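Local coordinates for protein putative lipase/esterase (Lactobacillus plantarum WCFS1, PDB 3BXP) that probably hydrolyses carboxylic ester bonds as an esterase or lipase of the alpha/beta-hydrolase fold, at residues 187-201 / 216-230. Sequence-based numbering, arbitrary orientation.
Sequences VTPASKPAFVWQTAT and AMLQHQVATAYHLFG. With PGR (R-1,2-propanediol), chain D.
Phe-195 leans forward and across to His-227 on the neighbouring strand, placing Phe-195 CE2 3.6 Å from His-227 CD2, with the two ring planes turned 34° apart. Further along this face, Trp-197 CE3 meets the edge of the Phe-229 ring, 4.0 Å from Phe-229 CE2. On the reverse face, with CG1 anti to the backbone N (chi1 -177°), Val-196 sets this methyl 3.8 Å from Tyr-226 CD1. Seven backbone hydrogen bonds, from Ala-194 N to Ala-223 O through to Ala-200 N to Phe-229 O, fix this in-register pairing. Strands 194-199 and 224-229 are parallel, joined through helix 208-219 in a beta-alpha-beta crossover at one margin of the alpha/beta-hydrolase sheet. Where that helix ends in a Schellman motif, the chain of Met-217, a selenomethionine, bent at chi2 and chi3, carries CE across to 3.2 Å from Lys-192 O and 3.5 Å from Ala-194 CB. One face of the His-220 ring receives Val-187 O and Thr-188 CA; ND1 donates to Ala-216 O (3.0 Å), restraining the ring's rotation, while His-220 N reaches that oxygen from the carbonyl plane's opposite face. Ser-210 of the crossover helix holds both Gln-198 OE1 and Tyr-226 OH. Tyr-226 to Leu-228 pair antiparallel with a strand of the second subunit, and the two subunits' His-227 ND1 atoms are hydrogen-bonded.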
loop_
_atom_site.group_PDB
_atom_site.type_symbol
_atom_site.label_atom_id
_atom_site.label_comp_id
_atom_site.label_asym_id
_atom_site.label_seq_id
_atom_site.Cartn_x
_atom_site.Cartn_y
_atom_site.Cartn_z
ATOM N N VAL B 187 -18.059 -4.635 3.527
ATOM C CA VAL B 187 -17.569 -4.579 2.147
ATOM C C VAL B 187 -18.269 -5.685 1.327
ATOM O O VAL B 187 -18.446 -6.808 1.807
ATOM C CB VAL B 187 -16.031 -4.735 2.051
ATOM C CG1 VAL B 187 -15.568 -4.886 0.586
ATOM C CG2 VAL B 187 -15.321 -3.540 2.785
ATOM N N THR B 188 -18.674 -5.322 0.115
ATOM C CA THR B 188 -19.233 -6.273 -0.866
ATOM C C THR B 188 -18.745 -5.809 -2.259
ATOM O O THR B 188 -18.102 -4.785 -2.385
ATOM C CB THR B 188 -20.785 -6.296 -0.873
ATOM O OG1 THR B 188 -21.287 -5.087 -1.474
ATOM C CG2 THR B 188 -21.368 -6.485 0.556
ATOM N N PRO B 189 -18.979 -6.613 -3.285
ATOM C CA PRO B 189 -18.534 -6.171 -4.597
ATOM C C PRO B 189 -19.193 -4.871 -5.038
ATOM O O PRO B 189 -18.748 -4.263 -6.017
ATOM C CB PRO B 189 -18.943 -7.359 -5.483
ATOM C CG PRO B 189 -18.771 -8.505 -4.557
ATOM C CD PRO B 189 -19.397 -8.020 -3.303
ATOM N N ALA B 190 -20.231 -4.449 -4.330
ATOM C CA ALA B 190 -20.954 -3.196 -4.634
ATOM C C ALA B 190 -20.274 -1.944 -4.052
ATOM O O ALA B 190 -20.645 -0.815 -4.381
ATOM C CB ALA B 190 -22.405 -3.277 -4.118
ATOM N N SER B 191 -19.332 -2.145 -3.134
ATOM C CA SER B 191 -18.632 -1.030 -2.492
ATOM C C SER B 191 -17.938 -0.222 -3.601
ATOM O O SER B 191 -17.433 -0.813 -4.556
ATOM C CB SER B 191 -17.595 -1.511 -1.472
ATOM O OG SER B 191 -18.227 -2.098 -0.343
ATOM N N LYS B 192 -17.897 1.107 -3.493
ATOM C CA LYS B 192 -17.231 1.914 -4.549
ATOM C C LYS B 192 -15.719 1.829 -4.341
ATOM O O LYS B 192 -15.236 1.535 -3.248
ATOM C CB LYS B 192 -17.639 3.380 -4.500
ATOM C CG LYS B 192 -19.114 3.657 -4.607
ATOM C CD LYS B 192 -19.712 3.072 -5.879
ATOM C CE LYS B 192 -21.251 3.266 -5.871
ATOM N NZ LYS B 192 -21.890 2.871 -7.161
ATOM N N PRO B 193 -14.946 2.085 -5.399
ATOM C CA PRO B 193 -13.495 2.031 -5.316
ATOM C C PRO B 193 -12.906 2.956 -4.229
ATOM O O PRO B 193 -13.413 4.044 -3.938
ATOM C CB PRO B 193 -13.062 2.496 -6.718
ATOM C CG PRO B 193 -14.149 2.053 -7.569
ATOM C CD PRO B 193 -15.389 2.362 -6.764
ATOM N N ALA B 194 -11.765 2.523 -3.716
ATOM C CA ALA B 194 -11.117 3.258 -2.666
ATOM C C ALA B 194 -9.602 3.410 -2.861
ATOM O O ALA B 194 -8.913 2.515 -3.287
ATOM C CB ALA B 194 -11.417 2.597 -1.294
ATOM N N PHE B 195 -9.142 4.587 -2.524
ATOM C CA PHE B 195 -7.728 4.872 -2.321
ATOM C C PHE B 195 -7.524 5.017 -0.846
ATOM O O PHE B 195 -8.084 5.896 -0.180
ATOM C CB PHE B 195 -7.358 6.172 -3.083
ATOM C CG PHE B 195 -5.898 6.602 -2.955
ATOM C CD1 PHE B 195 -5.430 7.311 -1.862
ATOM C CD2 PHE B 195 -5.006 6.341 -3.978
ATOM C CE1 PHE B 195 -4.128 7.674 -1.768
ATOM C CE2 PHE B 195 -3.698 6.711 -3.869
ATOM C CZ PHE B 195 -3.250 7.387 -2.748
ATOM N N VAL B 196 -6.667 4.168 -0.314
ATOM C CA VAL B 196 -6.375 4.134 1.114
ATOM C C VAL B 196 -4.873 4.399 1.318
ATOM O O VAL B 196 -4.016 3.855 0.616
ATOM C CB VAL B 196 -6.758 2.749 1.692
ATOM C CG1 VAL B 196 -6.551 2.640 3.196
ATOM C CG2 VAL B 196 -8.173 2.328 1.329
ATOM N N TRP B 197 -4.564 5.240 2.273
ATOM C CA TRP B 197 -3.151 5.482 2.685
ATOM C C TRP B 197 -3.043 5.615 4.176
ATOM O O TRP B 197 -3.997 5.999 4.878
ATOM C CB TRP B 197 -2.517 6.688 1.970
ATOM C CG TRP B 197 -3.009 7.991 2.442
ATOM C CD1 TRP B 197 -4.137 8.641 2.010
ATOM C CD2 TRP B 197 -2.439 8.824 3.468
ATOM N NE1 TRP B 197 -4.291 9.808 2.677
ATOM C CE2 TRP B 197 -3.268 9.947 3.590
ATOM C CE3 TRP B 197 -1.342 8.714 4.316
ATOM C CZ2 TRP B 197 -3.000 10.964 4.501
ATOM C CZ3 TRP B 197 -1.072 9.749 5.203
ATOM C CH2 TRP B 197 -1.899 10.846 5.287
ATOM N N GLN B 198 -1.874 5.253 4.679
ATOM C CA GLN B 198 -1.569 5.453 6.087
ATOM C C GLN B 198 -0.085 5.440 6.258
ATOM O O GLN B 198 0.637 5.070 5.364
ATOM C CB GLN B 198 -2.221 4.361 6.935
ATOM C CG GLN B 198 -2.062 4.529 8.453
ATOM C CD GLN B 198 -3.089 3.732 9.248
ATOM O OE1 GLN B 198 -3.674 2.770 8.745
ATOM N NE2 GLN B 198 -3.262 4.087 10.510
ATOM N N THR B 199 0.397 5.816 7.429
ATOM C CA THR B 199 1.831 5.590 7.702
ATOM C C THR B 199 2.056 4.381 8.553
ATOM O O THR B 199 1.247 4.042 9.397
ATOM C CB THR B 199 2.524 6.790 8.342
ATOM O OG1 THR B 199 2.021 6.991 9.674
ATOM C CG2 THR B 199 2.313 8.039 7.504
ATOM N N ALA B 200 3.176 3.710 8.288
ATOM C CA ALA B 200 3.446 2.413 8.908
ATOM C C ALA B 200 3.633 2.574 10.416
ATOM O O ALA B 200 3.346 1.652 11.197
ATOM C CB ALA B 200 4.701 1.763 8.279
ATOM N N THR B 201 4.097 3.765 10.776
ATOM C CA THR B 201 4.570 4.100 12.123
ATOM C C THR B 201 3.510 4.839 12.958
ATOM O O THR B 201 3.799 5.305 14.056
ATOM C CB THR B 201 5.824 5.039 12.075
ATOM O OG1 THR B 201 5.490 6.280 11.420
ATOM C CG2 THR B 201 7.000 4.387 11.369
ATOM N N ALA B 216 -10.452 -6.686 2.791
ATOM C CA ALA B 216 -11.862 -7.023 2.473
ATOM C C ALA B 216 -12.202 -6.547 1.075
ATOM O O ALA B 216 -12.926 -7.207 0.340
ATOM C CB ALA B 216 -12.825 -6.351 3.510
HETATM N N MSE B 217 -11.693 -5.367 0.727
HETATM C CA MSE B 217 -11.930 -4.849 -0.595
HETATM C C MSE B 217 -11.324 -5.733 -1.654
HETATM O O MSE B 217 -11.973 -5.998 -2.695
HETATM C CB MSE B 217 -11.341 -3.439 -0.744
HETATM C CG MSE B 217 -12.080 -2.418 0.021
HETATM SE SE MSE B 217 -13.804 -1.880 -0.679
HETATM C CE MSE B 217 -13.191 -0.429 -1.751
ATOM N N LEU B 218 -10.082 -6.161 -1.408
ATOM C CA LEU B 218 -9.369 -7.000 -2.351
ATOM C C LEU B 218 -10.058 -8.356 -2.403
ATOM O O LEU B 218 -10.108 -8.998 -3.460
ATOM C CB LEU B 218 -7.884 -7.181 -1.962
ATOM C CG LEU B 218 -6.915 -6.007 -2.081
ATOM C CD1 LEU B 218 -5.601 -6.292 -1.299
ATOM C CD2 LEU B 218 -6.635 -5.707 -3.530
ATOM N N GLN B 219 -10.573 -8.819 -1.279
ATOM C CA GLN B 219 -11.273 -10.111 -1.259
ATOM C C GLN B 219 -12.510 -10.103 -2.206
ATOM O O GLN B 219 -12.816 -11.087 -2.891
ATOM C CB GLN B 219 -11.659 -10.465 0.186
ATOM C CG GLN B 219 -12.371 -11.820 0.393
ATOM C CD GLN B 219 -11.533 -13.041 -0.022
ATOM O OE1 GLN B 219 -10.329 -13.141 0.268
ATOM N NE2 GLN B 219 -12.187 -13.995 -0.680
ATOM N N HIS B 220 -13.165 -8.968 -2.285
ATOM C CA HIS B 220 -14.382 -8.793 -3.080
ATOM C C HIS B 220 -14.072 -8.153 -4.422
ATOM O O HIS B 220 -14.982 -7.768 -5.170
ATOM C CB HIS B 220 -15.387 -7.965 -2.289
ATOM C CG HIS B 220 -15.990 -8.716 -1.141
ATOM N ND1 HIS B 220 -15.618 -8.519 0.170
ATOM C CD2 HIS B 220 -16.932 -9.689 -1.123
ATOM C CE1 HIS B 220 -16.290 -9.352 0.944
ATOM N NE2 HIS B 220 -17.093 -10.068 0.188
ATOM N N GLN B 221 -12.783 -8.093 -4.705
ATOM C CA GLN B 221 -12.227 -7.572 -5.965
ATOM C C GLN B 221 -12.733 -6.201 -6.345
ATOM O O GLN B 221 -12.960 -5.900 -7.526
ATOM C CB GLN B 221 -12.459 -8.566 -7.093
ATOM C CG GLN B 221 -11.665 -9.828 -6.899
ATOM C CD GLN B 221 -11.694 -10.730 -8.103
ATOM O OE1 GLN B 221 -12.727 -10.882 -8.759
ATOM N NE2 GLN B 221 -10.554 -11.346 -8.402
ATOM N N VAL B 222 -12.868 -5.342 -5.350
ATOM C CA VAL B 222 -13.228 -3.956 -5.592
ATOM C C VAL B 222 -11.969 -3.213 -5.941
ATOM O O VAL B 222 -10.943 -3.425 -5.299
ATOM C CB VAL B 222 -13.931 -3.320 -4.387
ATOM C CG1 VAL B 222 -14.146 -1.825 -4.618
ATOM C CG2 VAL B 222 -15.216 -4.046 -4.095
ATOM N N ALA B 223 -12.051 -2.320 -6.930
ATOM C CA ALA B 223 -10.903 -1.496 -7.292
ATOM C C ALA B 223 -10.363 -0.734 -6.078
ATOM O O ALA B 223 -11.065 0.060 -5.432
ATOM C CB ALA B 223 -11.224 -0.519 -8.370
ATOM N N THR B 224 -9.088 -0.934 -5.797
ATOM C CA THR B 224 -8.509 -0.426 -4.557
ATOM C C THR B 224 -7.020 -0.129 -4.779
ATOM O O THR B 224 -6.304 -0.920 -5.414
ATOM C CB THR B 224 -8.627 -1.451 -3.396
ATOM O OG1 THR B 224 -9.985 -1.830 -3.204
ATOM C CG2 THR B 224 -8.090 -0.894 -2.058
ATOM N N ALA B 225 -6.559 1.026 -4.282
ATOM C CA ALA B 225 -5.120 1.285 -4.098
ATOM C C ALA B 225 -4.853 1.452 -2.606
ATOM O O ALA B 225 -5.704 1.953 -1.860
ATOM C CB ALA B 225 -4.646 2.550 -4.859
ATOM N N TYR B 226 -3.649 1.088 -2.193
ATOM C CA TYR B 226 -3.249 1.183 -0.805
ATOM C C TYR B 226 -1.770 1.511 -0.698
ATOM O O TYR B 226 -0.911 0.830 -1.320
ATOM C CB TYR B 226 -3.502 -0.156 -0.104
ATOM C CG TYR B 226 -3.097 -0.254 1.359
ATOM C CD1 TYR B 226 -3.401 0.739 2.240
ATOM C CD2 TYR B 226 -2.488 -1.403 1.870
ATOM C CE1 TYR B 226 -3.083 0.642 3.594
ATOM C CE2 TYR B 226 -2.197 -1.516 3.226
ATOM C CZ TYR B 226 -2.502 -0.500 4.072
ATOM O OH TYR B 226 -2.212 -0.610 5.412
ATOM N N HIS B 227 -1.521 2.596 0.022
ATOM C CA HIS B 227 -0.159 3.083 0.249
ATOM C C HIS B 227 0.119 3.227 1.683
ATOM O O HIS B 227 -0.377 4.150 2.326
ATOM C CB HIS B 227 0.062 4.408 -0.493
ATOM C CG HIS B 227 -0.093 4.285 -1.966
ATOM N ND1 HIS B 227 0.924 3.866 -2.796
ATOM C CD2 HIS B 227 -1.168 4.473 -2.762
ATOM C CE1 HIS B 227 0.483 3.831 -4.045
ATOM N NE2 HIS B 227 -0.786 4.183 -4.052
ATOM N N LEU B 228 0.922 2.293 2.190
ATOM C CA LEU B 228 1.426 2.363 3.546
ATOM C C LEU B 228 2.882 2.869 3.551
ATOM O O LEU B 228 3.821 2.166 3.185
ATOM C CB LEU B 228 1.319 0.975 4.181
ATOM C CG LEU B 228 1.644 0.874 5.671
ATOM C CD1 LEU B 228 0.515 1.522 6.481
ATOM C CD2 LEU B 228 1.767 -0.602 5.979
ATOM N N PHE B 229 3.037 4.142 3.879
ATOM C CA PHE B 229 4.321 4.805 3.737
ATOM C C PHE B 229 5.240 4.364 4.855
ATOM O O PHE B 229 4.806 4.166 5.992
ATOM C CB PHE B 229 4.177 6.345 3.770
ATOM C CG PHE B 229 3.417 6.895 2.619
ATOM C CD1 PHE B 229 4.058 7.155 1.418
ATOM C CD2 PHE B 229 2.053 7.130 2.703
ATOM C CE1 PHE B 229 3.361 7.627 0.374
ATOM C CE2 PHE B 229 1.361 7.636 1.595
ATOM C CZ PHE B 229 2.023 7.848 0.451
ATOM N N GLY B 230 6.504 4.204 4.503
ATOM C CA GLY B 230 7.507 3.725 5.441
ATOM C C GLY B 230 7.735 4.680 6.591
ATOM O O GLY B 230 7.790 4.270 7.762
HETATM C C1 PGR D . 9.006 5.963 1.838
HETATM C C2 PGR D . 7.749 5.667 1.005
HETATM C C3 PGR D . 8.102 5.364 -0.430
HETATM O O1 PGR D . 8.745 5.634 3.205
HETATM O O2 PGR D . 6.944 4.601 1.543
#